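Local coordinates for putative cell adhesion protein (Bacteroides eggerthii, PDB 4GPV), which is probably a FimA-like fimbrial subunit that polymerises into surface pili and takes part in cell adhesion, at residues A157-L162 / F246-T251; L185-K190 / P260-I265; K297-T302 / V331-A336. All coordinates share one frame; numbering follows the deposited sequence.

Contact 1 of 3, residues A157-L162 / F246-T251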
ATOM      1  N   ALA A 157      -3.367  -2.233   1.609  1.00 17.00           N
ATOM      2  CA  ALA A 157      -2.076  -1.674   1.193  1.00 16.39           C
ATOM      3  C   ALA A 157      -0.899  -2.152   2.068  1.00 18.92           C
ATOM      4  O   ALA A 157      -1.069  -2.811   3.098  1.00 19.02           O
ATOM      5  CB  ALA A 157      -2.156  -0.152   1.241  1.00 17.01           C
ATOM      6  N   ALA A 158       0.306  -1.746   1.644  1.00 17.21           N
ATOM      7  CA  ALA A 158       1.564  -1.821   2.365  1.00 17.75           C
ATOM      8  C   ALA A 158       2.006  -0.385   2.628  1.00 19.86           C
ATOM      9  O   ALA A 158       1.578   0.542   1.915  1.00 17.87           O
ATOM     10  CB  ALA A 158       2.615  -2.570   1.523  1.00 18.55           C
ATOM     11  N   LYS A 159       2.888  -0.188   3.585  1.00 16.43           N
ATOM     12  CA  LYS A 159       3.414   1.123   3.902  1.00 14.55           C
ATOM     13  C   LYS A 159       4.934   1.083   3.755  1.00 18.85           C
ATOM     14  O   LYS A 159       5.566   0.110   4.197  1.00 17.93           O
ATOM     15  CB  LYS A 159       3.014   1.481   5.347  1.00 17.45           C
ATOM     16  CG  LYS A 159       3.449   2.864   5.796  1.00 21.05           C
ATOM     17  CD  LYS A 159       2.812   3.180   7.162  1.00 25.71           C
ATOM     18  CE  LYS A 159       3.733   3.085   8.327  1.00 41.80           C
ATOM     19  NZ  LYS A 159       3.024   3.405   9.602  1.00 30.51           N
ATOM     20  N   ILE A 160       5.507   2.130   3.147  1.00 16.52           N
ATOM     21  CA  ILE A 160       6.974   2.217   2.984  1.00 15.66           C
ATOM     22  C   ILE A 160       7.432   3.512   3.641  1.00 21.51           C
ATOM     23  O   ILE A 160       6.971   4.566   3.231  1.00 19.65           O
ATOM     24  CB  ILE A 160       7.381   2.157   1.482  1.00 17.51           C
ATOM     25  CG1 ILE A 160       6.931   0.820   0.839  1.00 18.74           C
ATOM     26  CG2 ILE A 160       8.928   2.353   1.324  1.00 19.35           C
ATOM     27  CD1 ILE A 160       7.012   0.835  -0.698  1.00 17.63           C
ATOM     28  N   GLN A 161       8.363   3.441   4.617  1.00 17.94           N
ATOM     29  CA  GLN A 161       8.899   4.630   5.288  1.00 18.39           C
ATOM     30  C   GLN A 161      10.347   4.808   4.890  1.00 20.61           C
ATOM     31  O   GLN A 161      11.065   3.815   4.788  1.00 19.92           O
ATOM     32  CB  GLN A 161       8.832   4.476   6.824  1.00 20.22           C
ATOM     33  CG  GLN A 161       7.432   4.693   7.374  1.00 36.95           C
ATOM     34  CD  GLN A 161       7.360   4.357   8.842  1.00 40.90           C
ATOM     35  OE1 GLN A 161       7.340   3.190   9.240  1.00 39.03           O
ATOM     36  NE2 GLN A 161       7.333   5.379   9.668  1.00 42.63           N
ATOM     37  N   LEU A 162      10.802   6.069   4.755  1.00 17.43           N
ATOM     38  CA  LEU A 162      12.184   6.355   4.400  1.00 18.25           C
ATOM     39  C   LEU A 162      12.883   7.130   5.504  1.00 21.93           C
ATOM     40  O   LEU A 162      12.375   8.160   5.960  1.00 20.93           O
ATOM     41  CB  LEU A 162      12.229   7.149   3.068  1.00 18.39           C
ATOM     42  CG  LEU A 162      13.584   7.676   2.634  1.00 20.51           C
ATOM     43  CD1 LEU A 162      14.564   6.519   2.360  1.00 19.93           C
ATOM     44  CD2 LEU A 162      13.456   8.598   1.417  1.00 24.72           C
ATOM     45  N   PHE A 246      11.669  10.559   7.103  1.00 21.04           N
ATOM     46  CA  PHE A 246      11.448  11.709   6.226  1.00 20.64           C
ATOM     47  C   PHE A 246      10.018  11.718   5.668  1.00 21.71           C
ATOM     48  O   PHE A 246       9.372  12.770   5.609  1.00 23.03           O
ATOM     49  CB  PHE A 246      12.452  11.710   5.055  1.00 20.72           C
ATOM     50  CG  PHE A 246      12.135  12.787   4.035  1.00 22.39           C
ATOM     51  CD1 PHE A 246      12.305  14.142   4.347  1.00 25.26           C
ATOM     52  CD2 PHE A 246      11.630  12.458   2.782  1.00 22.86           C
ATOM     53  CE1 PHE A 246      11.991  15.141   3.413  1.00 25.85           C
ATOM     54  CE2 PHE A 246      11.278  13.467   1.864  1.00 25.54           C
ATOM     55  CZ  PHE A 246      11.467  14.798   2.188  1.00 24.46           C
ATOM     56  N   ASN A 247       9.564  10.561   5.164  1.00 20.14           N
ATOM     57  CA  ASN A 247       8.207  10.455   4.606  1.00 21.03           C
ATOM     58  C   ASN A 247       7.792   8.990   4.567  1.00 23.53           C
ATOM     59  O   ASN A 247       8.589   8.093   4.873  1.00 21.63           O
ATOM     60  CB  ASN A 247       8.144  11.087   3.190  1.00 20.35           C
ATOM     61  CG  ASN A 247       8.789  10.258   2.074  1.00 29.65           C
ATOM     62  OD1 ASN A 247       9.735   9.495   2.281  1.00 25.47           O
ATOM     63  ND2 ASN A 247       8.253  10.350   0.870  1.00 23.20           N
ATOM     64  N   HIS A 248       6.570   8.748   4.103  1.00 19.76           N
ATOM     65  CA  HIS A 248       6.097   7.401   3.880  1.00 17.48           C
ATOM     66  C   HIS A 248       5.164   7.421   2.672  1.00 19.21           C
ATOM     67  O   HIS A 248       4.611   8.476   2.342  1.00 18.25           O
ATOM     68  CB  HIS A 248       5.396   6.846   5.133  1.00 18.98           C
ATOM     69  CG  HIS A 248       4.121   7.532   5.477  1.00 24.17           C
ATOM     70  ND1 HIS A 248       4.107   8.656   6.262  1.00 27.68           N
ATOM     71  CD2 HIS A 248       2.851   7.235   5.104  1.00 26.31           C
ATOM     72  CE1 HIS A 248       2.839   9.021   6.349  1.00 27.87           C
ATOM     73  NE2 HIS A 248       2.045   8.193   5.662  1.00 27.39           N
ATOM     74  N   PHE A 249       5.018   6.265   2.027  1.00 17.95           N
ATOM     75  CA  PHE A 249       4.075   6.070   0.925  1.00 16.59           C
ATOM     76  C   PHE A 249       3.236   4.856   1.208  1.00 20.23           C
ATOM     77  O   PHE A 249       3.714   3.908   1.837  1.00 17.62           O
ATOM     78  CB  PHE A 249       4.819   5.855  -0.415  1.00 17.18           C
ATOM     79  CG  PHE A 249       5.592   7.034  -0.948  1.00 17.94           C
ATOM     80  CD1 PHE A 249       4.931   8.176  -1.406  1.00 19.67           C
ATOM     81  CD2 PHE A 249       6.971   6.970  -1.090  1.00 20.22           C
ATOM     82  CE1 PHE A 249       5.651   9.254  -1.926  1.00 20.02           C
ATOM     83  CE2 PHE A 249       7.686   8.029  -1.645  1.00 21.74           C
ATOM     84  CZ  PHE A 249       7.028   9.166  -2.055  1.00 20.01           C
ATOM     85  N   TYR A 250       1.991   4.869   0.745  1.00 17.72           N
ATOM     86  CA  TYR A 250       1.142   3.678   0.753  1.00 15.25           C
ATOM     87  C   TYR A 250       1.179   3.119  -0.639  1.00 19.08           C
ATOM     88  O   TYR A 250       1.124   3.892  -1.610  1.00 17.94           O
ATOM     89  CB  TYR A 250      -0.324   4.007   1.135  1.00 17.60           C
ATOM     90  CG  TYR A 250      -0.422   4.664   2.480  1.00 17.75           C
ATOM     91  CD1 TYR A 250      -0.086   3.973   3.646  1.00 19.04           C
ATOM     92  CD2 TYR A 250      -0.829   5.986   2.596  1.00 19.25           C
ATOM     93  CE1 TYR A 250      -0.139   4.598   4.893  1.00 22.87           C
ATOM     94  CE2 TYR A 250      -0.930   6.607   3.838  1.00 19.78           C
ATOM     95  CZ  TYR A 250      -0.571   5.916   4.980  1.00 25.79           C
ATOM     96  OH  TYR A 250      -0.640   6.567   6.181  1.00 25.41           O
ATOM     97  N   THR A 251       1.233   1.796  -0.769  1.00 16.42           N
ATOM     98  CA  THR A 251       1.254   1.223  -2.121  1.00 16.43           C
ATOM     99  C   THR A 251       0.591  -0.137  -2.079  1.00 18.63           C
ATOM    100  O   THR A 251       0.304  -0.635  -0.999  1.00 19.10           O
ATOM    101  CB  THR A 251       2.719   1.144  -2.645  1.00 17.93           C
ATOM    102  OG1 THR A 251       2.690   0.809  -4.048  1.00 17.65           O
ATOM    103  CG2 THR A 251       3.573   0.113  -1.895  1.00 16.52           C
TER
HETATM  104  O   HOH W   1       9.062   6.471   1.888  1.00 35.58           O

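Contact 2 of 3, residues L185-K190 / P260-I265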
ATOM      1  N   LEU A 185       8.521   7.266  -5.322  1.00 16.54           N
ATOM      2  CA  LEU A 185       8.189   5.861  -5.402  1.00 15.56           C
ATOM      3  C   LEU A 185       7.980   5.575  -6.857  1.00 19.63           C
ATOM      4  O   LEU A 185       7.146   6.211  -7.492  1.00 18.99           O
ATOM      5  CB  LEU A 185       6.963   5.460  -4.544  1.00 15.19           C
ATOM      6  CG  LEU A 185       6.811   3.944  -4.319  1.00 18.94           C
ATOM      7  CD1 LEU A 185       7.998   3.370  -3.464  1.00 17.79           C
ATOM      8  CD2 LEU A 185       5.463   3.634  -3.619  1.00 20.12           C
ATOM      9  N   LEU A 186       8.714   4.611  -7.384  1.00 17.82           N
ATOM     10  CA  LEU A 186       8.594   4.250  -8.793  1.00 17.16           C
ATOM     11  C   LEU A 186       7.903   2.925  -8.894  1.00 19.25           C
ATOM     12  O   LEU A 186       8.225   1.998  -8.125  1.00 19.17           O
ATOM     13  CB  LEU A 186       9.990   4.212  -9.490  1.00 17.82           C
ATOM     14  CG  LEU A 186      10.952   5.382  -9.213  1.00 21.91           C
ATOM     15  CD1 LEU A 186      12.303   5.168  -9.991  1.00 23.31           C
ATOM     16  CD2 LEU A 186      10.303   6.737  -9.586  1.00 20.98           C
ATOM     17  N   PHE A 187       6.928   2.806  -9.829  1.00 17.14           N
ATOM     18  CA  PHE A 187       6.244   1.539 -10.094  1.00 15.69           C
ATOM     19  C   PHE A 187       5.542   1.000  -8.875  1.00 18.43           C
ATOM     20  O   PHE A 187       5.708  -0.158  -8.505  1.00 17.01           O
ATOM     21  CB  PHE A 187       7.207   0.472 -10.677  1.00 18.56           C
ATOM     22  CG  PHE A 187       7.994   1.056 -11.820  1.00 19.03           C
ATOM     23  CD1 PHE A 187       7.347   1.540 -12.948  1.00 21.68           C
ATOM     24  CD2 PHE A 187       9.369   1.231 -11.717  1.00 20.36           C
ATOM     25  CE1 PHE A 187       8.063   2.168 -13.967  1.00 23.45           C
ATOM     26  CE2 PHE A 187      10.084   1.857 -12.730  1.00 22.82           C
ATOM     27  CZ  PHE A 187       9.426   2.329 -13.851  1.00 21.78           C
ATOM     28  N   ALA A 188       4.676   1.839  -8.303  1.00 17.47           N
ATOM     29  CA  ALA A 188       3.732   1.418  -7.270  1.00 15.48           C
ATOM     30  C   ALA A 188       2.670   0.558  -7.958  1.00 18.73           C
ATOM     31  O   ALA A 188       2.142   1.003  -8.979  1.00 19.27           O
ATOM     32  CB  ALA A 188       3.068   2.653  -6.666  1.00 16.12           C
ATOM     33  N   GLY A 189       2.346  -0.623  -7.427  1.00 15.39           N
ATOM     34  CA  GLY A 189       1.313  -1.464  -8.036  1.00 16.22           C
ATOM     35  C   GLY A 189      -0.028  -0.737  -8.085  1.00 20.02           C
ATOM     36  O   GLY A 189      -0.454  -0.145  -7.088  1.00 16.99           O
ATOM     37  N   LYS A 190      -0.697  -0.755  -9.257  1.00 18.24           N
ATOM     38  CA  LYS A 190      -1.967  -0.037  -9.401  1.00 18.93           C
ATOM     39  C   LYS A 190      -3.165  -0.713  -8.696  1.00 21.29           C
ATOM     40  O   LYS A 190      -3.980  -0.012  -8.105  1.00 20.40           O
ATOM     41  CB  LYS A 190      -2.313   0.110 -10.901  1.00 21.73           C
ATOM     42  CG  LYS A 190      -3.754   0.595 -11.177  1.00 26.92           C
ATOM     43  CD  LYS A 190      -3.967   0.978 -12.629  1.00 29.98           C
ATOM     44  CE  LYS A 190      -5.352   1.541 -12.861  1.00 36.89           C
ATOM     45  NZ  LYS A 190      -5.390   2.385 -14.085  1.00 55.15           N
ATOM     46  N   PRO A 260       9.551  -4.461 -10.529  1.00 20.25           N
ATOM     47  CA  PRO A 260       9.514  -4.216  -9.080  1.00 18.77           C
ATOM     48  C   PRO A 260       9.305  -2.762  -8.737  1.00 20.04           C
ATOM     49  O   PRO A 260       9.659  -1.873  -9.495  1.00 18.85           O
ATOM     50  CB  PRO A 260      10.905  -4.635  -8.618  1.00 20.85           C
ATOM     51  CG  PRO A 260      11.775  -4.467  -9.836  1.00 25.80           C
ATOM     52  CD  PRO A 260      10.903  -4.860 -10.969  1.00 22.81           C
ATOM     53  N   THR A 261       8.776  -2.538  -7.542  1.00 16.64           N
ATOM     54  CA  THR A 261       8.628  -1.205  -6.986  1.00 17.35           C
ATOM     55  C   THR A 261      10.031  -0.730  -6.569  1.00 17.46           C
ATOM     56  O   THR A 261      10.875  -1.536  -6.144  1.00 19.14           O
ATOM     57  CB  THR A 261       7.634  -1.249  -5.813  1.00 17.75           C
ATOM     58  OG1 THR A 261       6.328  -1.605  -6.320  1.00 17.90           O
ATOM     59  CG2 THR A 261       7.525   0.088  -5.073  1.00 18.45           C
ATOM     60  N   ILE A 262      10.283   0.585  -6.690  1.00 15.62           N
ATOM     61  CA  ILE A 262      11.588   1.172  -6.356  1.00 15.33           C
ATOM     62  C   ILE A 262      11.362   2.418  -5.507  1.00 19.22           C
ATOM     63  O   ILE A 262      10.569   3.282  -5.886  1.00 19.66           O
ATOM     64  CB  ILE A 262      12.420   1.557  -7.631  1.00 17.66           C
ATOM     65  CG1 ILE A 262      12.525   0.406  -8.661  1.00 18.65           C
ATOM     66  CG2 ILE A 262      13.813   2.194  -7.234  1.00 16.66           C
ATOM     67  CD1 ILE A 262      13.060   0.805 -10.007  1.00 23.80           C
ATOM     68  N   LEU A 263      12.057   2.520  -4.384  1.00 15.93           N
ATOM     69  CA  LEU A 263      12.045   3.748  -3.575  1.00 17.37           C
ATOM     70  C   LEU A 263      13.350   4.470  -3.845  1.00 21.05           C
ATOM     71  O   LEU A 263      14.390   3.830  -3.847  1.00 18.52           O
ATOM     72  CB  LEU A 263      11.887   3.456  -2.064  1.00 17.49           C
ATOM     73  CG  LEU A 263      11.974   4.698  -1.136  1.00 20.41           C
ATOM     74  CD1 LEU A 263      10.760   5.625  -1.310  1.00 22.19           C
ATOM     75  CD2 LEU A 263      12.126   4.259   0.307  1.00 21.52           C
ATOM     76  N   ALA A 264      13.313   5.793  -4.133  1.00 18.67           N
ATOM     77  CA  ALA A 264      14.565   6.487  -4.376  1.00 19.30           C
ATOM     78  C   ALA A 264      14.544   7.928  -3.909  1.00 22.36           C
ATOM     79  O   ALA A 264      13.481   8.555  -3.794  1.00 21.31           O
ATOM     80  CB  ALA A 264      14.874   6.490  -5.880  1.00 20.12           C
ATOM     81  N   ILE A 265      15.742   8.448  -3.681  1.00 19.16           N
ATOM     82  CA  ILE A 265      15.968   9.875  -3.575  1.00 18.90           C
ATOM     83  C   ILE A 265      16.316  10.296  -4.991  1.00 22.98           C
ATOM     84  O   ILE A 265      17.241   9.724  -5.560  1.00 22.97           O
ATOM     85  CB  ILE A 265      17.045  10.283  -2.564  1.00 22.42           C
ATOM     86  CG1 ILE A 265      16.665   9.843  -1.144  1.00 22.14           C
ATOM     87  CG2 ILE A 265      17.304  11.826  -2.657  1.00 24.78           C
ATOM     88  CD1 ILE A 265      17.855   9.813  -0.190  1.00 26.97           C
TER
HETATM   89  O   HOH W   2       3.896  -1.482  -5.011  1.00 18.10           O

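Contact 3 of 3, residues K297-T302 / V331-A336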
ATOM      1  N   LYS A 297       2.113  -5.206   5.214  1.00 17.91           N
ATOM      2  CA  LYS A 297       3.483  -5.120   5.754  1.00 17.11           C
ATOM      3  C   LYS A 297       3.907  -3.670   5.748  1.00 18.74           C
ATOM      4  O   LYS A 297       3.475  -2.881   4.895  1.00 19.48           O
ATOM      5  CB  LYS A 297       4.466  -5.978   4.927  1.00 19.86           C
ATOM      6  CG  LYS A 297       4.156  -7.478   5.009  1.00 31.34           C
ATOM      7  CD  LYS A 297       5.200  -8.253   5.782  1.00 45.68           C
ATOM      8  CE  LYS A 297       4.810  -9.715   5.871  1.00 60.17           C
ATOM      9  NZ  LYS A 297       5.933 -10.626   5.527  1.00 74.70           N
ATOM     10  N   SER A 298       4.785  -3.326   6.684  1.00 18.10           N
ATOM     11  CA  SER A 298       5.292  -1.985   6.871  1.00 17.99           C
ATOM     12  C   SER A 298       6.814  -2.053   6.704  1.00 21.02           C
ATOM     13  O   SER A 298       7.474  -2.730   7.478  1.00 21.82           O
ATOM     14  CB  SER A 298       4.883  -1.485   8.261  1.00 20.58           C
ATOM     15  OG  SER A 298       5.492  -0.239   8.575  1.00 23.35           O
ATOM     16  N   TYR A 299       7.354  -1.407   5.656  1.00 17.90           N
ATOM     17  CA  TYR A 299       8.785  -1.477   5.345  1.00 17.32           C
ATOM     18  C   TYR A 299       9.472  -0.222   5.790  1.00 21.17           C
ATOM     19  O   TYR A 299       9.011   0.881   5.487  1.00 21.69           O
ATOM     20  CB  TYR A 299       9.012  -1.654   3.812  1.00 17.64           C
ATOM     21  CG  TYR A 299       8.345  -2.909   3.287  1.00 17.19           C
ATOM     22  CD1 TYR A 299       7.004  -2.903   2.913  1.00 18.45           C
ATOM     23  CD2 TYR A 299       9.021  -4.128   3.271  1.00 18.55           C
ATOM     24  CE1 TYR A 299       6.365  -4.066   2.490  1.00 19.30           C
ATOM     25  CE2 TYR A 299       8.390  -5.300   2.838  1.00 19.00           C
ATOM     26  CZ  TYR A 299       7.056  -5.260   2.456  1.00 24.57           C
ATOM     27  OH  TYR A 299       6.368  -6.389   2.094  1.00 23.39           O
ATOM     28  N   THR A 300      10.592  -0.391   6.444  1.00 19.55           N
ATOM     29  CA  THR A 300      11.417   0.741   6.865  1.00 19.75           C
ATOM     30  C   THR A 300      12.710   0.676   6.048  1.00 22.53           C
ATOM     31  O   THR A 300      13.428  -0.339   6.073  1.00 21.33           O
ATOM     32  CB  THR A 300      11.657   0.754   8.364  1.00 26.03           C
ATOM     33  OG1 THR A 300      10.406   0.896   9.050  1.00 26.70           O
ATOM     34  CG2 THR A 300      12.605   1.886   8.773  1.00 27.89           C
ATOM     35  N   VAL A 301      12.957   1.727   5.258  1.00 18.17           N
ATOM     36  CA  VAL A 301      14.140   1.785   4.420  1.00 18.13           C
ATOM     37  C   VAL A 301      15.059   2.838   4.981  1.00 21.92           C
ATOM     38  O   VAL A 301      14.643   3.993   5.019  1.00 20.14           O
ATOM     39  CB  VAL A 301      13.780   2.121   2.958  1.00 19.52           C
ATOM     40  CG1 VAL A 301      15.039   2.235   2.082  1.00 19.68           C
ATOM     41  CG2 VAL A 301      12.774   1.122   2.372  1.00 19.76           C
ATOM     42  N   THR A 302      16.279   2.448   5.425  1.00 19.43           N
ATOM     43  CA  THR A 302      17.291   3.420   5.895  1.00 19.52           C
ATOM     44  C   THR A 302      18.351   3.525   4.823  1.00 23.53           C
ATOM     45  O   THR A 302      18.951   2.525   4.445  1.00 22.92           O
ATOM     46  CB  THR A 302      17.874   3.021   7.254  1.00 24.87           C
ATOM     47  OG1 THR A 302      16.814   2.665   8.133  1.00 28.63           O
ATOM     48  CG2 THR A 302      18.749   4.124   7.873  1.00 27.06           C
ATOM     49  N   VAL A 331      22.121   0.659   2.193  1.00 25.85           N
ATOM     50  CA  VAL A 331      20.670   0.560   2.405  1.00 24.77           C
ATOM     51  C   VAL A 331      20.320  -0.643   3.254  1.00 30.34           C
ATOM     52  O   VAL A 331      20.842  -1.744   3.020  1.00 31.88           O
ATOM     53  CB  VAL A 331      19.847   0.494   1.067  1.00 28.36           C
ATOM     54  CG1 VAL A 331      18.332   0.488   1.348  1.00 27.77           C
ATOM     55  CG2 VAL A 331      20.184   1.646   0.118  1.00 28.36           C
ATOM     56  N   THR A 332      19.440  -0.438   4.251  1.00 24.68           N
ATOM     57  CA  THR A 332      18.884  -1.529   5.050  0.60 24.17           C
ATOM     58  C   THR A 332      17.392  -1.486   4.856  1.00 25.60           C
ATOM     59  O   THR A 332      16.802  -0.397   4.831  1.00 20.96           O
ATOM     60  CB  THR A 332      19.260  -1.525   6.540  0.60 29.83           C
ATOM     61  OG1 THR A 332      18.542  -0.496   7.221  0.60 28.59           O
ATOM     62  CG2 THR A 332      20.778  -1.479   6.790  0.60 28.50           C
ATOM     63  N   VAL A 333      16.780  -2.655   4.657  1.00 21.23           N
ATOM     64  CA  VAL A 333      15.316  -2.739   4.494  1.00 20.42           C
ATOM     65  C   VAL A 333      14.821  -3.737   5.500  1.00 25.74           C
ATOM     66  O   VAL A 333      15.299  -4.885   5.515  1.00 26.35           O
ATOM     67  CB  VAL A 333      14.809  -3.089   3.072  1.00 22.86           C
ATOM     68  CG1 VAL A 333      13.267  -3.097   3.008  1.00 21.46           C
ATOM     69  CG2 VAL A 333      15.380  -2.146   2.030  1.00 23.63           C
ATOM     70  N   THR A 334      13.907  -3.306   6.356  1.00 22.65           N
ATOM     71  CA  THR A 334      13.294  -4.229   7.302  1.00 23.35           C
ATOM     72  C   THR A 334      11.796  -4.226   7.051  1.00 25.57           C
ATOM     73  O   THR A 334      11.234  -3.210   6.603  1.00 22.39           O
ATOM     74  CB  THR A 334      13.651  -3.955   8.759  1.00 36.26           C
ATOM     75  OG1 THR A 334      13.170  -2.672   9.131  1.00 33.72           O
ATOM     76  CG2 THR A 334      15.151  -4.132   9.056  1.00 36.83           C
ATOM     77  N   ALA A 335      11.161  -5.368   7.299  1.00 21.71           N
ATOM     78  CA  ALA A 335       9.731  -5.511   7.095  1.00 20.83           C
ATOM     79  C   ALA A 335       9.095  -5.889   8.409  1.00 26.21           C
ATOM     80  O   ALA A 335       9.614  -6.756   9.098  1.00 26.47           O
ATOM     81  CB  ALA A 335       9.444  -6.578   6.058  1.00 22.94           C
ATOM     82  N   ALA A 336       7.985  -5.249   8.755  1.00 22.58           N
ATOM     83  CA  ALA A 336       7.245  -5.587   9.956  1.00 21.77           C
ATOM     84  C   ALA A 336       5.797  -5.844   9.579  1.00 22.96           C
ATOM     85  O   ALA A 336       5.337  -5.396   8.508  1.00 21.32           O
ATOM     86  CB  ALA A 336       7.334  -4.454  10.978  1.00 24.31           C
TER
HETATM   87  O   HOH W   3      15.864   0.121   7.694  1.00 26.61           O

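Contact 1 of 3, residues A157-L162 / F246-T251
Ala158 faces Thr251 at one end of an antiparallel pairing in which the axes of strands 158-162 and 247-251 approach to 4.6 Å and run 159° apart in direction. Reciprocal amide-to-carbonyl bonds fix the register at Ala158-Thr251 and Ile160-Phe249; the one from Ala158 N to Thr251 O, 2.9 Å, is nearly straight at 177°. The pattern shifts at the other end, where Leu162 N still donates to Asn247 O but Leu162 O is taken by Phe246 N at 2.7 Å.

One face carries Lys159, Gln161, His248 and Tyr250. Lys159 leaves with CG anti to its own amide nitrogen, which lays the aliphatic chain alongside the phenol, CD 4.0 Å from Tyr250 CE1; its amine then salt-bridges Asp41 and Glu43. Gln161 CG packs on His248 CB at 3.7 Å, the amide standing almost perpendicular to the imidazole. His248 NE2 makes a weak bond to Tyr250 OH, 3.2 Å long.

The face of Ile160, Leu162, Phe249 and Thr251 is largely hydrocarbon in its contacts, with Ile160 CD1 meeting Thr251 CG2 at 3.7 Å. Asn247 adds a carboxamide to this face: a chi1 of 75° swings it toward Leu162, so that OD1 lies against CB of that leucine, while ND2 bonds Asp230. A water 3.1 Å from Asn247 OD1 also reaches Ile160 O. A Tris molecule, probably from the crystallisation liquor, bonds His248 O.

Ile160, Leu162 and Phe249 all touch Leu263 of the second sheet. Strand pairing with one hydrocarbon face turned onto another sheet is the construction of a beta sandwich, consistent with the transthyretin-like C-terminal domain of FimA-type subunits.

Contact 2 of 3, residues L185-K190 / P260-I265
Thr261 OG1 donates to Phe187 O at 2.7 Å, a side-chain bond that takes over where the regular strand pairing ends. Phe187 itself has positive phi and psi (60° and 55°) and faces Tyr208 together with Ala188, a G1 beta bulge with phenylalanine at the left-handed position. The Thr261 hydroxyl is gripped from three partners: besides its own donation, it accepts from Asn254 ND2 and from a water, 2.8 Å from OG1, that also takes Gly189 N. A valine here would probably leave Phe187 O without its donor and strip the water and Asn254 of their acceptor.

Just before the bulge, Leu186 and Ile262 form a hydrogen-bonded antiparallel pair, Leu186 N reaching Ile262 O at 2.7 Å. Leu185 CD1 rests over the same carbonyl and crosses to Thr261 CG2 at 3.7 Å. On the other face, Ile262 CD1 meets the edge of the Phe187 ring near its plane, 4.1 Å from CD2, the two side chains pointing the same way.

Leu185 and Leu263 turn onto Phe249 and Ile160 of the facing sheet, whereas Ile262 packs on Pro281 and Leu283 of strand 274-283.

Contact 3 of 3, residues K297-T302 / V331-A336
Backbone bonds between Ser298 and Ala336, Thr300 and Thr334, and Thr302 and Thr332 give three consecutive hydrogen-bonded pairs, each closed in both directions, as by Ser298 N to Ala336 O at 2.8 Å. The axes of strands 297-302 and 331-336 come within 4.6 Å and diverge from antiparallel by 22°, an ordinary sheet twist. Between these pairs, alpha hydrogens point at carbonyls, as from Tyr299 CA to Thr334 O, 3.3 Å apart.

Apolar contacts occupy the face of Tyr299, Val301, Val333 and Ala335. With CG beside its own amide nitrogen (chi1 -59°), Tyr299 brings the CD2-CE2 side of its ring against the Ala335 methyl, CE2 lying 3.6 Å from CB. The two branches of Val301 divide their work: CG1 crosses obliquely to Val331 CG1 at 3.8 Å, and CG2 lies alongside Val333 CG2. Ile282 touches all three of these valines.

Polar side chains gather on the reverse face. Thr334 OG1 leans on Thr300 CB at 3.8 Å. A water donates to Thr300 O at 3.0 Å and also bonds Thr302 OG1; its further link to Thr332 OG1 is conditional, since that threonine has two conformers. Ser298 OG bonds Asp41, an aspartate that also has a salt bridge to Lys159.

Charged and phenolic ends are anchored by one residue outside the strands: Lys297 NZ forms a salt bridge with Glu294, while Tyr299 OH bonds the backbone nitrogen of the same glutamate.

The chemistry is therefore two-sided. Hydrocarbon on one face suits burial against strand 274-283, while hydroxyls and bound water on the other suit a surface at least partly open to solvent, Thr332 and Thr334 being exposed; the backbone bonds, independent of side-chain type, hold the strands in register.

From the N terminus, residues 157-162 come first and open contact 1. Before that contact closes at 246-251, 185-190 opens contact 2, which closes only at 260-265, so the two loops cross. Contact 3 follows both in series, its segments separated by 28 residues. Contacts 1 and 3 share one sheet: strands 146-169 and 297-306 run parallel as neighbours, with probable hydrogen bonds joining Lys159 and Gln161 to Tyr299. Contact 2 belongs to the second sheet. Leu185 touches Phe249 and Thr251 of contact 1, and Leu263 CD2 approaches Val301 CB of contact 3 at 3.8 Å, which ties the two sheets face to face.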